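Local coordinates for aspartokinase (Clostridium acetobutylicum, PDB 3TVI), which probably catalyses the ATP-dependent phosphorylation of the beta-carboxyl group of L-aspartate, opening the pathway to lysine, threonine and methionine, at residues Asn32-Ala40 / Val160-Gly170; Val138-Cys146 / Ser175-Phe183. All coordinates share one frame; numbering follows the deposited sequence.

Interaction 1 of 2, residues Asn32-Ala40 / Val160-Gly170; sequences NRKYIIPSA and VLSCNKAVIPG
Lys34-Ile37 and Lys165-Ile168 run side by side in parallel, with bridges pairing Tyr35 with Ala166 and Ile36 with Val167. Three backbone hydrogen bonds hold them together: Ala166 N to Lys34 O (3.0 Å), Ile36 N to Ala166 O (3.1 Å) and Ile168 N to Ile36 O (2.9 Å). CA-H...O contacts supplement them, among them Tyr35 CA to Ala166 O.

Tyr35 contributes the main side-chain contact. With CG anti to its carbonyl carbon (chi1 -53°), its ring lies against the Val160-Cys163 type I turn that leads into the second strand. The hydroxyl OH donates to Cys163 O at 2.6 Å, nearly along the C=O axis, and so ties the turn to the strand. Val160 CG1 sits over one ring face, 4.0 Å from the centroid of Tyr35 in a CH-pi contact, while Lys34 CB covers the opposite face and Ala166 CB packs at the edge.

These strands belong to the mainly parallel central sheet of the amino acid kinase fold, where 33-38 lies between 166-167 and 5-9. Ile36 and Val167 share the side facing Leu124 of helix 109-127; Tyr35 reaches Val199 of helix 187-199.

At the start of the pairing, the bent Lys34 chain brings NZ to Asn164 OD1 in a weak 3.4 Å hydrogen bond. At the other end, Pro38 CD rests on Ile168 O at 3.3 Å, and Ile37 CG2 packs against Gly170 CA. Ile37 lies near Lys8, predicted to bind ATP, and Gly170 near Glu117, predicted to bind substrate.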
loop_
_atom_site.group_PDB
_atom_site.type_symbol
_atom_site.label_atom_id
_atom_site.label_comp_id
_atom_site.label_asym_id
_atom_site.label_seq_id
_atom_site.Cartn_x
_atom_site.Cartn_y
_atom_site.Cartn_z
ATOM N N ASN B 32 -38.575 -18.107 24.398
ATOM C CA ASN B 32 -37.276 -17.592 24.817
ATOM C C ASN B 32 -36.997 -16.175 24.302
ATOM O O ASN B 32 -36.010 -15.545 24.698
ATOM C CB ASN B 32 -36.160 -18.533 24.375
ATOM C CG ASN B 32 -36.188 -19.867 25.101
ATOM O OD1 ASN B 32 -35.288 -20.680 24.922
ATOM N ND2 ASN B 32 -37.216 -20.103 25.917
ATOM N N ARG B 33 -37.859 -15.672 23.421
ATOM C CA ARG B 33 -37.737 -14.300 22.942
ATOM C C ARG B 33 -38.298 -13.356 23.993
ATOM O O ARG B 33 -39.396 -12.824 23.858
ATOM C CB ARG B 33 -38.417 -14.130 21.582
ATOM C CG ARG B 33 -37.590 -14.749 20.469
ATOM C CD ARG B 33 -38.353 -14.929 19.169
ATOM N NE ARG B 33 -37.497 -15.558 18.156
ATOM C CZ ARG B 33 -37.894 -16.454 17.251
ATOM N NH1 ARG B 33 -39.149 -16.892 17.194
ATOM N NH2 ARG B 33 -37.014 -16.946 16.402
ATOM N N LYS B 34 -37.504 -13.156 25.040
ATOM C CA LYS B 34 -37.924 -12.404 26.214
ATOM C C LYS B 34 -37.836 -10.878 26.025
ATOM O O LYS B 34 -38.723 -10.151 26.462
ATOM C CB LYS B 34 -37.102 -12.864 27.429
ATOM C CG LYS B 34 -37.325 -14.336 27.779
ATOM C CD LYS B 34 -36.750 -14.728 29.135
ATOM C CE LYS B 34 -37.819 -15.272 30.097
ATOM N NZ LYS B 34 -38.580 -16.481 29.640
ATOM N N TYR B 35 -36.792 -10.393 25.355
ATOM C CA TYR B 35 -36.551 -8.943 25.258
ATOM C C TYR B 35 -36.595 -8.391 23.831
ATOM O O TYR B 35 -36.025 -8.968 22.918
ATOM C CB TYR B 35 -35.246 -8.609 25.982
ATOM C CG TYR B 35 -35.296 -9.177 27.370
ATOM C CD1 TYR B 35 -36.265 -8.752 28.264
ATOM C CD2 TYR B 35 -34.438 -10.192 27.768
ATOM C CE1 TYR B 35 -36.359 -9.294 29.533
ATOM C CE2 TYR B 35 -34.521 -10.744 29.038
ATOM C CZ TYR B 35 -35.488 -10.290 29.911
ATOM O OH TYR B 35 -35.592 -10.821 31.165
ATOM N N ILE B 36 -37.290 -7.268 23.664
ATOM C CA ILE B 36 -37.640 -6.741 22.349
ATOM C C ILE B 36 -37.209 -5.285 22.193
ATOM O O ILE B 36 -37.594 -4.428 22.991
ATOM C CB ILE B 36 -39.165 -6.809 22.114
ATOM C CG1 ILE B 36 -39.659 -8.259 22.163
ATOM C CG2 ILE B 36 -39.534 -6.181 20.773
ATOM C CD1 ILE B 36 -39.832 -8.814 23.561
ATOM N N ILE B 37 -36.433 -5.005 21.150
ATOM C CA ILE B 37 -35.938 -3.666 20.905
ATOM C C ILE B 37 -36.420 -3.190 19.536
ATOM O O ILE B 37 -36.045 -3.775 18.522
ATOM C CB ILE B 37 -34.407 -3.641 20.939
ATOM C CG1 ILE B 37 -33.900 -3.955 22.347
ATOM C CG2 ILE B 37 -33.895 -2.279 20.505
ATOM C CD1 ILE B 37 -34.157 -5.372 22.818
ATOM N N PRO B 38 -37.265 -2.136 19.499
ATOM C CA PRO B 38 -37.829 -1.624 18.250
ATOM C C PRO B 38 -37.137 -0.403 17.675
ATOM O O PRO B 38 -36.645 0.444 18.415
ATOM C CB PRO B 38 -39.236 -1.213 18.667
ATOM C CG PRO B 38 -39.044 -0.715 20.053
ATOM C CD PRO B 38 -37.953 -1.555 20.664
ATOM N N SER B 39 -37.134 -0.323 16.351
ATOM C CA SER B 39 -36.795 0.891 15.633
ATOM C C SER B 39 -38.067 1.694 15.447
ATOM O O SER B 39 -39.113 1.320 15.973
ATOM C CB SER B 39 -36.232 0.541 14.270
ATOM O OG SER B 39 -35.350 -0.558 14.397
ATOM N N ALA B 40 -37.978 2.794 14.702
ATOM C CA ALA B 40 -39.147 3.611 14.389
ATOM C C ALA B 40 -39.667 3.163 13.044
ATOM O O ALA B 40 -38.920 2.568 12.271
ATOM C CB ALA B 40 -38.784 5.082 14.353
ATOM N N VAL B 160 -34.188 -5.032 33.769
ATOM C CA VAL B 160 -34.611 -5.791 32.582
ATOM C C VAL B 160 -34.645 -7.305 32.774
ATOM O O VAL B 160 -35.666 -7.929 32.469
ATOM C CB VAL B 160 -33.766 -5.466 31.338
ATOM C CG1 VAL B 160 -34.359 -6.150 30.117
ATOM C CG2 VAL B 160 -33.710 -3.966 31.114
ATOM N N LEU B 161 -33.562 -7.908 33.269
ATOM C CA LEU B 161 -33.559 -9.369 33.437
ATOM C C LEU B 161 -34.458 -9.809 34.601
ATOM O O LEU B 161 -34.754 -10.994 34.748
ATOM C CB LEU B 161 -32.142 -9.941 33.543
ATOM C CG LEU B 161 -31.508 -10.274 34.890
ATOM C CD1 LEU B 161 -31.924 -11.657 35.369
ATOM C CD2 LEU B 161 -29.990 -10.204 34.772
ATOM N N SER B 162 -34.914 -8.852 35.404
ATOM C CA SER B 162 -35.933 -9.110 36.417
ATOM C C SER B 162 -37.361 -9.125 35.855
ATOM O O SER B 162 -38.305 -9.349 36.611
ATOM C CB SER B 162 -35.847 -8.065 37.523
ATOM O OG SER B 162 -36.188 -6.789 37.021
ATOM N N CYS B 163 -37.524 -8.858 34.558
ATOM C CA CYS B 163 -38.818 -9.026 33.889
ATOM C C CYS B 163 -38.813 -10.321 33.105
ATOM O O CYS B 163 -37.779 -10.717 32.568
ATOM C CB CYS B 163 -39.107 -7.878 32.921
ATOM S SG CYS B 163 -39.426 -6.272 33.683
ATOM N N ASN B 164 -39.975 -10.963 33.040
ATOM C CA ASN B 164 -40.187 -12.143 32.211
ATOM C C ASN B 164 -40.085 -11.758 30.728
ATOM O O ASN B 164 -39.307 -12.330 29.974
ATOM C CB ASN B 164 -41.559 -12.749 32.530
ATOM C CG ASN B 164 -41.759 -14.132 31.932
ATOM O OD1 ASN B 164 -40.964 -14.597 31.108
ATOM N ND2 ASN B 164 -42.834 -14.802 32.351
ATOM N N LYS B 165 -40.866 -10.762 30.335
ATOM C CA LYS B 165 -40.894 -10.272 28.964
ATOM C C LYS B 165 -40.894 -8.747 29.029
ATOM O O LYS B 165 -41.706 -8.166 29.749
ATOM C CB LYS B 165 -42.152 -10.793 28.246
ATOM C CG LYS B 165 -42.136 -10.637 26.730
ATOM C CD LYS B 165 -43.513 -10.802 26.090
ATOM C CE LYS B 165 -43.866 -12.257 25.810
ATOM N NZ LYS B 165 -45.167 -12.384 25.082
ATOM N N ALA B 166 -39.991 -8.103 28.295
ATOM C CA ALA B 166 -39.852 -6.655 28.378
ATOM C C ALA B 166 -39.509 -6.012 27.035
ATOM O O ALA B 166 -38.620 -6.492 26.327
ATOM C CB ALA B 166 -38.798 -6.303 29.411
ATOM N N VAL B 167 -40.218 -4.931 26.689
ATOM C CA VAL B 167 -39.857 -4.101 25.532
ATOM C C VAL B 167 -38.964 -2.982 26.019
ATOM O O VAL B 167 -39.186 -2.442 27.099
ATOM C CB VAL B 167 -41.065 -3.430 24.854
ATOM C CG1 VAL B 167 -40.594 -2.490 23.752
ATOM C CG2 VAL B 167 -42.035 -4.461 24.296
ATOM N N ILE B 168 -37.959 -2.643 25.215
ATOM C CA ILE B 168 -36.991 -1.598 25.547
ATOM C C ILE B 168 -36.713 -0.797 24.293
ATOM O O ILE B 168 -36.088 -1.321 23.368
ATOM C CB ILE B 168 -35.643 -2.181 26.015
ATOM C CG1 ILE B 168 -35.866 -3.279 27.058
ATOM C CG2 ILE B 168 -34.764 -1.069 26.559
ATOM C CD1 ILE B 168 -34.597 -3.951 27.524
ATOM N N PRO B 169 -37.152 0.476 24.257
ATOM C CA PRO B 169 -37.050 1.251 23.026
ATOM C C PRO B 169 -35.591 1.468 22.686
ATOM O O PRO B 169 -34.725 1.259 23.535
ATOM C CB PRO B 169 -37.759 2.558 23.368
ATOM C CG PRO B 169 -37.529 2.720 24.826
ATOM C CD PRO B 169 -37.444 1.335 25.415
ATOM N N GLY B 170 -35.320 1.883 21.459
ATOM C CA GLY B 170 -34.020 1.639 20.874
ATOM C C GLY B 170 -32.965 2.696 21.071
ATOM O O GLY B 170 -32.010 2.535 21.850
#

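Interaction 2 of 2, residues Val138-Cys146 / Ser175-Phe183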
loop_
_atom_site.group_PDB
_atom_site.type_symbol
_atom_site.label_atom_id
_atom_site.label_comp_id
_atom_site.label_asym_id
_atom_site.label_seq_id
_atom_site.Cartn_x
_atom_site.Cartn_y
_atom_site.Cartn_z
ATOM N N VAL B 138 -32.339 2.815 31.688
ATOM C CA VAL B 138 -31.505 1.619 31.689
ATOM C C VAL B 138 -30.174 1.752 30.903
ATOM O O VAL B 138 -29.227 0.999 31.141
ATOM C CB VAL B 138 -32.368 0.432 31.207
ATOM C CG1 VAL B 138 -32.575 0.491 29.700
ATOM C CG2 VAL B 138 -31.762 -0.885 31.646
ATOM N N ILE B 139 -30.102 2.724 29.996
ATOM C CA ILE B 139 -28.899 3.007 29.221
ATOM C C ILE B 139 -28.389 4.392 29.580
ATOM O O ILE B 139 -29.163 5.352 29.580
ATOM C CB ILE B 139 -29.222 2.982 27.721
ATOM C CG1 ILE B 139 -29.534 1.548 27.294
ATOM C CG2 ILE B 139 -28.076 3.559 26.906
ATOM C CD1 ILE B 139 -29.918 1.400 25.840
ATOM N N PHE B 140 -27.095 4.501 29.882
ATOM C CA PHE B 140 -26.508 5.773 30.332
ATOM C C PHE B 140 -25.207 6.157 29.625
ATOM O O PHE B 140 -24.392 5.297 29.286
ATOM C CB PHE B 140 -26.267 5.730 31.837
ATOM C CG PHE B 140 -27.525 5.748 32.641
ATOM C CD1 PHE B 140 -28.008 4.586 33.230
ATOM C CD2 PHE B 140 -28.241 6.923 32.795
ATOM C CE1 PHE B 140 -29.178 4.599 33.968
ATOM C CE2 PHE B 140 -29.410 6.946 33.531
ATOM C CZ PHE B 140 -29.880 5.782 34.117
ATOM N N PHE B 141 -25.030 7.464 29.418
ATOM C CA PHE B 141 -23.805 8.033 28.867
ATOM C C PHE B 141 -23.027 8.750 29.967
ATOM O O PHE B 141 -23.505 8.857 31.096
ATOM C CB PHE B 141 -24.135 9.007 27.732
ATOM C CG PHE B 141 -24.771 8.350 26.533
ATOM C CD1 PHE B 141 -26.145 8.373 26.355
ATOM C CD2 PHE B 141 -23.993 7.706 25.581
ATOM C CE1 PHE B 141 -26.728 7.770 25.258
ATOM C CE2 PHE B 141 -24.571 7.097 24.484
ATOM C CZ PHE B 141 -25.943 7.130 24.321
ATOM N N ASP B 142 -21.831 9.237 29.635
ATOM C CA ASP B 142 -20.950 9.912 30.601
ATOM C C ASP B 142 -20.650 11.364 30.192
ATOM O O ASP B 142 -21.273 11.902 29.272
ATOM C CB ASP B 142 -19.651 9.118 30.762
ATOM C CG ASP B 142 -18.656 9.387 29.643
ATOM O OD1 ASP B 142 -19.069 9.490 28.468
ATOM O OD2 ASP B 142 -17.452 9.503 29.945
ATOM N N LYS B 143 -19.686 11.985 30.870
ATOM C CA LYS B 143 -19.416 13.418 30.717
ATOM C C LYS B 143 -19.017 13.804 29.291
ATOM O O LYS B 143 -19.524 14.785 28.753
ATOM C CB LYS B 143 -18.327 13.866 31.698
ATOM C CG LYS B 143 -18.536 13.404 33.133
ATOM C CD LYS B 143 -17.553 14.069 34.084
ATOM C CE LYS B 143 -17.538 13.382 35.446
ATOM N NZ LYS B 143 -16.598 14.021 36.412
ATOM N N SER B 144 -18.113 13.034 28.686
ATOM C CA SER B 144 -17.686 13.270 27.297
ATOM C C SER B 144 -18.863 13.088 26.349
ATOM O O SER B 144 -19.035 13.855 25.398
ATOM C CB SER B 144 -16.583 12.290 26.876
ATOM O OG SER B 144 -16.040 11.606 27.989
ATOM N N GLY B 145 -19.669 12.067 26.642
ATOM C CA GLY B 145 -20.762 11.630 25.777
ATOM C C GLY B 145 -20.657 10.169 25.372
ATOM O O GLY B 145 -21.341 9.733 24.450
ATOM N N CYS B 146 -19.813 9.405 26.058
ATOM C CA CYS B 146 -19.591 8.009 25.715
ATOM C C CYS B 146 -20.468 7.092 26.549
ATOM O O CYS B 146 -20.921 7.461 27.628
ATOM C CB CYS B 146 -18.127 7.650 25.925
ATOM S SG CYS B 146 -17.009 8.793 25.091
ATOM N N SER B 175 -28.177 11.156 29.136
ATOM C CA SER B 175 -26.871 11.812 29.224
ATOM C C SER B 175 -26.428 11.882 30.676
ATOM O O SER B 175 -27.239 11.690 31.586
ATOM C CB SER B 175 -26.932 13.230 28.648
ATOM O OG SER B 175 -27.932 14.006 29.290
ATOM N N PHE B 176 -25.144 12.174 30.887
ATOM C CA PHE B 176 -24.592 12.355 32.237
ATOM C C PHE B 176 -25.502 13.230 33.085
ATOM O O PHE B 176 -25.796 12.894 34.227
ATOM C CB PHE B 176 -23.202 12.985 32.175
ATOM C CG PHE B 176 -22.537 13.111 33.514
ATOM C CD1 PHE B 176 -22.144 11.977 34.215
ATOM C CD2 PHE B 176 -22.300 14.358 34.077
ATOM C CE1 PHE B 176 -21.529 12.082 35.455
ATOM C CE2 PHE B 176 -21.685 14.471 35.316
ATOM C CZ PHE B 176 -21.299 13.330 36.006
ATOM N N ASN B 177 -25.962 14.335 32.500
ATOM C CA ASN B 177 -26.885 15.265 33.163
ATOM C C ASN B 177 -28.366 14.821 33.193
ATOM O O ASN B 177 -29.257 15.648 33.410
ATOM C CB ASN B 177 -26.772 16.662 32.530
ATOM C CG ASN B 177 -27.313 16.712 31.111
ATOM O OD1 ASN B 177 -26.671 16.244 30.166
ATOM N ND2 ASN B 177 -28.493 17.296 30.952
ATOM N N GLY B 178 -28.629 13.534 32.972
ATOM C CA GLY B 178 -29.981 12.983 33.090
ATOM C C GLY B 178 -30.938 13.253 31.933
ATOM O O GLY B 178 -32.040 12.699 31.900
ATOM N N ASP B 179 -30.533 14.097 30.986
ATOM C CA ASP B 179 -31.392 14.460 29.859
ATOM C C ASP B 179 -31.202 13.471 28.714
ATOM O O ASP B 179 -30.144 12.848 28.597
ATOM C CB ASP B 179 -31.100 15.893 29.396
ATOM C CG ASP B 179 -31.490 16.944 30.440
ATOM O OD1 ASP B 179 -32.305 16.647 31.346
ATOM O OD2 ASP B 179 -30.980 18.081 30.355
ATOM N N VAL B 180 -32.234 13.330 27.880
ATOM C CA VAL B 180 -32.240 12.352 26.790
ATOM C C VAL B 180 -31.139 12.605 25.773
ATOM O O VAL B 180 -31.096 13.661 25.146
ATOM C CB VAL B 180 -33.579 12.347 26.039
ATOM C CG1 VAL B 180 -33.435 11.709 24.664
ATOM C CG2 VAL B 180 -34.625 11.619 26.856
ATOM N N LYS B 181 -30.261 11.614 25.618
ATOM C CA LYS B 181 -29.200 11.639 24.615
ATOM C C LYS B 181 -29.411 10.492 23.631
ATOM O O LYS B 181 -29.704 9.372 24.031
ATOM C CB LYS B 181 -27.833 11.501 25.291
ATOM C CG LYS B 181 -26.712 12.234 24.569
ATOM C CD LYS B 181 -25.360 12.014 25.240
ATOM C CE LYS B 181 -24.312 12.987 24.719
ATOM N NZ LYS B 181 -24.291 13.039 23.229
ATOM N N THR B 182 -29.266 10.778 22.345
ATOM C CA THR B 182 -29.466 9.775 21.312
ATOM C C THR B 182 -28.102 9.287 20.861
ATOM O O THR B 182 -27.120 10.019 20.990
ATOM C CB THR B 182 -30.255 10.361 20.118
ATOM O OG1 THR B 182 -31.178 9.381 19.625
ATOM C CG2 THR B 182 -29.324 10.823 18.985
ATOM N N PHE B 183 -28.036 8.056 20.356
ATOM C CA PHE B 183 -26.809 7.530 19.748
ATOM C C PHE B 183 -26.520 8.276 18.455
ATOM O O PHE B 183 -27.442 8.669 17.749
ATOM C CB PHE B 183 -26.944 6.043 19.433
ATOM C CG PHE B 183 -26.910 5.158 20.639
ATOM C CD1 PHE B 183 -25.705 4.792 21.213
ATOM C CD2 PHE B 183 -28.083 4.672 21.191
ATOM C CE1 PHE B 183 -25.665 3.969 22.329
ATOM C CE2 PHE B 183 -28.060 3.848 22.305
ATOM C CZ PHE B 183 -26.845 3.496 22.877
#
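Aromatic and aliphatic packing, without a hydrogen bond between the two segments, joins the loop 138-146 to the hairpin formed by strands 172-174 and 180-182. Phe141 is the centre of the contact. Its edge, led by CZ, meets the face of Phe183 in a T-shaped pair, the centroids 5.2 Å apart and the planes at 68°; Phe141 CZ comes within 3.7 Å of Phe183 CE1. Ile139 CG2 also reaches Phe183, touching CZ at 4.2 Å. Lys181 crosses the Phe141 ring with its aliphatic chain, CB lying 3.7 Å from Phe141 CD1 and CD making an off-centre CH-pi contact. The same chain continues to Gly145, where Lys181 CE packs on CA.

A second aromatic contact lies toward the surface. Phe176 swings its CG anti to the backbone N (chi1 -176°), alongside the extended Lys143 chain, whose CG stands squarely over the ring centre, 3.8 Å from the centroid of Phe176. Phe176 CB meanwhile packs against the carbonyl carbon of Asp142.

Within the loop, Asp142 OD1 accepts from the amide of Gly145, and OD2 from Ser144 OG. Backbone hydrogen bonds between Ser174 and both Ile139 and Phe141 fasten this loop beside the hairpin, and Phe183 continues onto Val190 and Ile194 of helix 187-199. The contact thus combines an Asx motif with a beta hairpin whose connection begins in a type I turn, Ser175-Gly178.

The two contacts, with centres about 20 Å apart, both belong to the amino acid kinase part of the chain. Their segments alternate along the chain: 32-40, 138-146, 160-170, then 175-183. Helix 149-159 links loop 138-146 to the turn and strand of interaction 1, and the chain passes from Gly170 through strand 172-174 to the hairpin of interaction 2. They meet directly where Val138 CG2 packs on Val160 CG2 at 3.7 Å and Val138 CG1 approaches Ile168 CG2. Helix 187-199 receives side chains from both, so this helix packs against both the central sheet and the peripheral hairpin.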